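Local coordinates for protein N-acetylmuramoyl-l-alanine amidase (Bartonella henselae, PDB 3NE8) that probably cleaves the amide bond between N-acetylmuramic acid and L-alanine in peptidoglycan as a zinc-dependent amidase, remodelling the cell wall during division, at residues Gly19-Val31 with Ile191-Asn204. Numbering follows the deposited sequence. Where two conformers were deposited one is given.
Sequences GARGVTGILEKDV and IGYLSNKEDEKLLN. With ZN (zinc ion), chain B.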
loop_
_atom_site.group_PDB
_atom_site.type_symbol
_atom_site.label_atom_id
_atom_site.label_comp_id
_atom_site.label_asym_id
_atom_site.label_seq_id
_atom_site.Cartn_x
_atom_site.Cartn_y
_atom_site.Cartn_z
ATOM N N GLY A 19 -18.422 -26.090 9.932
ATOM C CA GLY A 19 -18.268 -24.739 10.444
ATOM C C GLY A 19 -19.476 -24.301 11.256
ATOM O O GLY A 19 -20.228 -25.137 11.775
ATOM N N ALA A 20 -19.675 -22.994 11.370
ATOM C CA ALA A 20 -20.788 -22.448 12.148
ATOM C C ALA A 20 -22.128 -22.815 11.519
ATOM O O ALA A 20 -22.223 -23.061 10.317
ATOM C CB ALA A 20 -20.651 -20.945 12.258
ATOM N N ARG A 21 -23.169 -22.857 12.342
ATOM C CA ARG A 21 -24.513 -23.170 11.884
ATOM C C ARG A 21 -25.460 -22.043 12.286
ATOM O O ARG A 21 -25.524 -21.659 13.463
ATOM C CB ARG A 21 -24.980 -24.487 12.506
ATOM C CG ARG A 21 -26.366 -24.919 12.057
ATOM C CD ARG A 21 -26.841 -26.150 12.824
ATOM N NE ARG A 21 -28.184 -26.566 12.421
ATOM C CZ ARG A 21 -29.310 -26.067 12.925
ATOM N NH1 ARG A 21 -29.266 -25.122 13.858
ATOM N NH2 ARG A 21 -30.484 -26.513 12.493
ATOM N N GLY A 22 -26.178 -21.495 11.309
ATOM C CA GLY A 22 -27.184 -20.484 11.584
ATOM C C GLY A 22 -28.473 -21.059 12.161
ATOM O O GLY A 22 -28.686 -22.276 12.172
ATOM N N VAL A 23 -29.337 -20.173 12.648
ATOM C CA VAL A 23 -30.606 -20.582 13.242
ATOM C C VAL A 23 -31.513 -21.250 12.214
ATOM O O VAL A 23 -32.370 -22.063 12.570
ATOM C CB VAL A 23 -31.340 -19.391 13.915
ATOM C CG1 VAL A 23 -31.925 -18.443 12.874
ATOM C CG2 VAL A 23 -32.431 -19.893 14.850
ATOM N N THR A 24 -31.327 -20.911 10.943
ATOM C CA THR A 24 -32.100 -21.523 9.863
ATOM C C THR A 24 -31.541 -22.870 9.411
ATOM O O THR A 24 -32.130 -23.533 8.558
ATOM C CB THR A 24 -32.158 -20.617 8.625
ATOM O OG1 THR A 24 -30.831 -20.413 8.122
ATOM C CG2 THR A 24 -32.795 -19.272 8.955
ATOM N N GLY A 25 -30.404 -23.267 9.972
ATOM C CA GLY A 25 -29.750 -24.502 9.585
ATOM C C GLY A 25 -28.632 -24.316 8.578
ATOM O O GLY A 25 -27.881 -25.250 8.295
ATOM N N ILE A 26 -28.516 -23.114 8.026
ATOM C CA ILE A 26 -27.474 -22.858 7.041
ATOM C C ILE A 26 -26.078 -23.081 7.645
ATOM O O ILE A 26 -25.814 -22.686 8.788
ATOM C CB ILE A 26 -27.611 -21.441 6.445
ATOM C CG1 ILE A 26 -26.690 -21.271 5.233
ATOM C CG2 ILE A 26 -27.350 -20.377 7.512
ATOM C CD1 ILE A 26 -27.023 -20.045 4.407
ATOM N N LEU A 27 -25.191 -23.707 6.872
ATOM C CA LEU A 27 -23.848 -24.041 7.345
ATOM C C LEU A 27 -22.779 -23.155 6.734
ATOM O O LEU A 27 -22.780 -22.892 5.524
ATOM C CB LEU A 27 -23.504 -25.493 7.004
ATOM C CG LEU A 27 -24.307 -26.586 7.708
ATOM C CD1 LEU A 27 -23.847 -27.956 7.230
ATOM C CD2 LEU A 27 -24.129 -26.459 9.208
ATOM N N GLU A 28 -21.839 -22.736 7.574
ATOM C CA GLU A 28 -20.711 -21.946 7.125
ATOM C C GLU A 28 -20.015 -22.573 5.915
ATOM O O GLU A 28 -19.706 -21.869 4.954
ATOM C CB GLU A 28 -19.719 -21.743 8.270
ATOM C CG GLU A 28 -18.529 -20.897 7.886
ATOM C CD GLU A 28 -17.552 -20.719 9.016
ATOM O OE1 GLU A 28 -17.719 -21.355 10.080
ATOM O OE2 GLU A 28 -16.591 -19.946 8.817
ATOM N N LYS A 29 -19.792 -23.886 5.932
ATOM C CA LYS A 29 -19.054 -24.501 4.833
ATOM C C LYS A 29 -19.756 -24.311 3.495
ATOM O O LYS A 29 -19.100 -24.273 2.450
ATOM C CB LYS A 29 -18.798 -25.993 5.089
ATOM C CG LYS A 29 -20.035 -26.883 5.066
ATOM C CD LYS A 29 -19.644 -28.346 4.930
ATOM C CE LYS A 29 -20.851 -29.271 4.985
ATOM N NZ LYS A 29 -20.440 -30.682 4.700
ATOM N N ASP A 30 -21.079 -24.214 3.516
ATOM C CA ASP A 30 -21.818 -24.002 2.275
ATOM C C ASP A 30 -21.828 -22.537 1.850
ATOM O O ASP A 30 -21.720 -22.224 0.666
ATOM C CB ASP A 30 -23.246 -24.542 2.392
ATOM C CG ASP A 30 -23.289 -26.057 2.606
ATOM O OD1 ASP A 30 -22.439 -26.773 2.042
ATOM O OD2 ASP A 30 -24.172 -26.522 3.354
ATOM N N VAL A 31 -21.946 -21.641 2.820
ATOM C CA VAL A 31 -21.899 -20.213 2.551
ATOM C C VAL A 31 -20.535 -19.817 1.984
ATOM O O VAL A 31 -20.454 -19.020 1.045
ATOM C CB VAL A 31 -22.168 -19.394 3.845
ATOM C CG1 VAL A 31 -21.868 -17.904 3.635
ATOM C CG2 VAL A 31 -23.594 -19.602 4.323
ATOM N N ILE A 191 -17.278 -12.740 6.011
ATOM C CA ILE A 191 -18.254 -11.988 5.257
ATOM C C ILE A 191 -19.377 -11.533 6.182
ATOM O O ILE A 191 -19.991 -10.498 5.908
ATOM C CB ILE A 191 -18.757 -12.727 4.038
ATOM C CG1 ILE A 191 -19.360 -14.051 4.472
ATOM C CG2 ILE A 191 -17.615 -12.927 3.053
ATOM C CD1 ILE A 191 -20.106 -14.774 3.376
ATOM N N GLY A 192 -19.575 -12.251 7.289
ATOM C CA GLY A 192 -20.474 -11.871 8.371
ATOM C C GLY A 192 -20.362 -12.944 9.439
ATOM O O GLY A 192 -19.654 -13.928 9.239
ATOM N N TYR A 193 -21.061 -12.777 10.559
ATOM C CA TYR A 193 -20.985 -13.759 11.634
ATOM C C TYR A 193 -22.294 -14.514 11.782
ATOM O O TYR A 193 -23.334 -13.922 12.053
ATOM C CB TYR A 193 -20.586 -13.089 12.956
ATOM C CG TYR A 193 -19.204 -12.485 12.864
ATOM C CD1 TYR A 193 -18.073 -13.254 13.104
ATOM C CD2 TYR A 193 -19.030 -11.161 12.480
ATOM C CE1 TYR A 193 -16.793 -12.713 12.987
ATOM C CE2 TYR A 193 -17.753 -10.609 12.364
ATOM C CZ TYR A 193 -16.642 -11.390 12.621
ATOM O OH TYR A 193 -15.375 -10.859 12.512
ATOM N N LEU A 194 -22.246 -15.828 11.616
ATOM C CA LEU A 194 -23.455 -16.630 11.750
ATOM C C LEU A 194 -24.009 -16.657 13.178
ATOM O O LEU A 194 -25.123 -17.132 13.402
ATOM C CB LEU A 194 -23.226 -18.044 11.216
ATOM C CG LEU A 194 -23.358 -18.143 9.695
ATOM C CD1 LEU A 194 -22.925 -19.502 9.177
ATOM C CD2 LEU A 194 -24.791 -17.856 9.262
ATOM N N SER A 195 -23.246 -16.138 14.139
ATOM C CA SER A 195 -23.719 -15.989 15.513
ATOM C C SER A 195 -24.686 -14.818 15.661
ATOM O O SER A 195 -25.354 -14.692 16.686
ATOM C CB SER A 195 -22.540 -15.829 16.480
ATOM O OG SER A 195 -21.519 -15.017 15.917
ATOM N N ASN A 196 -24.747 -13.958 14.651
ATOM C CA ASN A 196 -25.639 -12.804 14.671
ATOM C C ASN A 196 -26.789 -12.987 13.688
ATOM O O ASN A 196 -26.572 -13.315 12.522
ATOM C CB ASN A 196 -24.861 -11.534 14.328
ATOM C CG ASN A 196 -25.742 -10.314 14.305
ATOM O OD1 ASN A 196 -26.338 -9.981 13.281
ATOM N ND2 ASN A 196 -25.856 -9.647 15.453
ATOM N N LYS A 197 -28.012 -12.776 14.165
ATOM C CA LYS A 197 -29.206 -13.084 13.382
ATOM C C LYS A 197 -29.360 -12.204 12.156
ATOM O O LYS A 197 -29.865 -12.657 11.127
ATOM C CB LYS A 197 -30.454 -12.953 14.251
ATOM C CG LYS A 197 -30.454 -13.888 15.429
ATOM C CD LYS A 197 -30.820 -15.290 14.993
ATOM C CE LYS A 197 -30.642 -16.282 16.124
ATOM N NZ LYS A 197 -29.195 -16.531 16.379
ATOM N N GLU A 198 -28.950 -10.946 12.268
ATOM C CA GLU A 198 -29.029 -10.029 11.143
ATOM C C GLU A 198 -28.005 -10.396 10.072
ATOM O O GLU A 198 -28.314 -10.391 8.877
ATOM C CB GLU A 198 -28.854 -8.581 11.603
ATOM C CG GLU A 198 -29.997 -8.080 12.471
ATOM C CD GLU A 198 -31.336 -8.163 11.765
ATOM O OE1 GLU A 198 -31.395 -7.885 10.546
ATOM O OE2 GLU A 198 -32.333 -8.502 12.434
ATOM N N ASP A 199 -26.782 -10.718 10.486
ATOM C CA ASP A 199 -25.791 -11.185 9.519
ATOM C C ASP A 199 -26.263 -12.460 8.821
ATOM O O ASP A 199 -26.039 -12.627 7.624
ATOM C CB ASP A 199 -24.421 -11.411 10.170
ATOM C CG ASP A 199 -23.602 -10.134 10.275
ATOM O OD1 ASP A 199 -24.157 -9.031 10.053
ATOM O OD2 ASP A 199 -22.401 -10.227 10.590
ATOM N N GLU A 200 -26.896 -13.369 9.557
ATOM C CA GLU A 200 -27.395 -14.588 8.938
ATOM C C GLU A 200 -28.347 -14.261 7.784
ATOM O O GLU A 200 -28.300 -14.908 6.736
ATOM C CB GLU A 200 -28.062 -15.505 9.965
ATOM C CG GLU A 200 -28.539 -16.817 9.349
ATOM C CD GLU A 200 -29.060 -17.799 10.365
ATOM O OE1 GLU A 200 -28.886 -17.574 11.577
ATOM O OE2 GLU A 200 -29.648 -18.819 9.946
ATOM N N LYS A 201 -29.196 -13.251 7.962
ATOM C CA LYS A 201 -30.128 -12.855 6.899
ATOM C C LYS A 201 -29.413 -12.307 5.663
ATOM O O LYS A 201 -29.839 -12.562 4.536
ATOM C CB LYS A 201 -31.164 -11.850 7.409
ATOM C CG LYS A 201 -32.235 -12.467 8.289
ATOM C CD LYS A 201 -33.260 -11.428 8.727
ATOM C CE LYS A 201 -34.406 -12.077 9.486
ATOM N NZ LYS A 201 -35.466 -11.096 9.866
ATOM N N LEU A 202 -28.330 -11.563 5.863
ATOM C CA LEU A 202 -27.515 -11.109 4.740
ATOM C C LEU A 202 -26.815 -12.280 4.074
ATOM O O LEU A 202 -26.800 -12.403 2.846
ATOM C CB LEU A 202 -26.457 -10.115 5.215
ATOM C CG LEU A 202 -26.981 -8.826 5.842
ATOM C CD1 LEU A 202 -25.839 -7.983 6.373
ATOM C CD2 LEU A 202 -27.807 -8.032 4.832
ATOM N N LEU A 203 -26.238 -13.148 4.896
ATOM C CA LEU A 203 -25.433 -14.270 4.414
ATOM C C LEU A 203 -26.219 -15.225 3.527
ATOM O O LEU A 203 -25.652 -15.879 2.645
ATOM C CB LEU A 203 -24.838 -15.041 5.595
ATOM C CG LEU A 203 -23.746 -14.317 6.384
ATOM C CD1 LEU A 203 -23.463 -15.027 7.696
ATOM C CD2 LEU A 203 -22.485 -14.188 5.548
ATOM N N ASN A 204 -27.523 -15.322 3.767
ATOM C CA ASN A 204 -28.294 -16.244 2.940
ATOM C C ASN A 204 -28.901 -15.588 1.698
ATOM O O ASN A 204 -29.553 -16.252 0.901
ATOM C CB ASN A 204 -29.295 -17.095 3.752
ATOM C CG ASN A 204 -30.548 -16.337 4.151
ATOM O OD1 ASN A 204 -30.727 -15.168 3.810
ATOM N ND2 ASN A 204 -31.433 -17.014 4.883
HETATM ZN ZN ZN B . -14.658 -20.235 9.858
HETATM O O HOH W 1 -25.584 -19.511 15.153
#
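Ala20 rests its methyl on Leu194, CB to CB 4.0 Å, where the loop between strand 5-11 and helix 28-45 runs along the turn and short helix that follow strand 186-190, a central strand of the amidase sheet. Its backbone N donates to the anti lone pair of Glu28 OE1, tying the loop to the zinc ligand. A water bridges the carbonyl oxygens of Arg21 and Leu194, donating to both. Gly22 begins a type I turn that meets the carboxylate of Glu200. With CG anti to the backbone N (chi1 -177°) and the chain extended beyond it, Glu200 reaches straight out from helix 197-203 to the turn. Val23 N donates to Glu200 OE1 on the syn side, 17° out of the carboxylate plane, over 2.8 Å. Thr24 N meets the syn lone pair of Glu200 OE2 at 2.9 Å with a nearly straight N-H (166°), and Thr24 OG1 gives its proton to the same OE2 at 2.7 Å, almost along the C-O direction. Beside them the bent Lys197 chain lays CE against Val23 CB. Ile26 crosses Leu194 at about a right angle, CG2 to CD2 4.0 Å. Leu194 CD1 packs against Glu28 N and CB, at the start of the helix that carries this metal ligand; Glu28 OE2 binds the zinc ion at 2.2 Å, a site completed by His13, His82, Asp84 and Glu115. Val31, in the first turn of helix 28-45, probably rests CG1 on the Ile191 side chain. Two backbone N-H groups and one hydroxyl thus grip the buried carboxylate of Glu200, fixing its rotation and probably stabilising its negative charge.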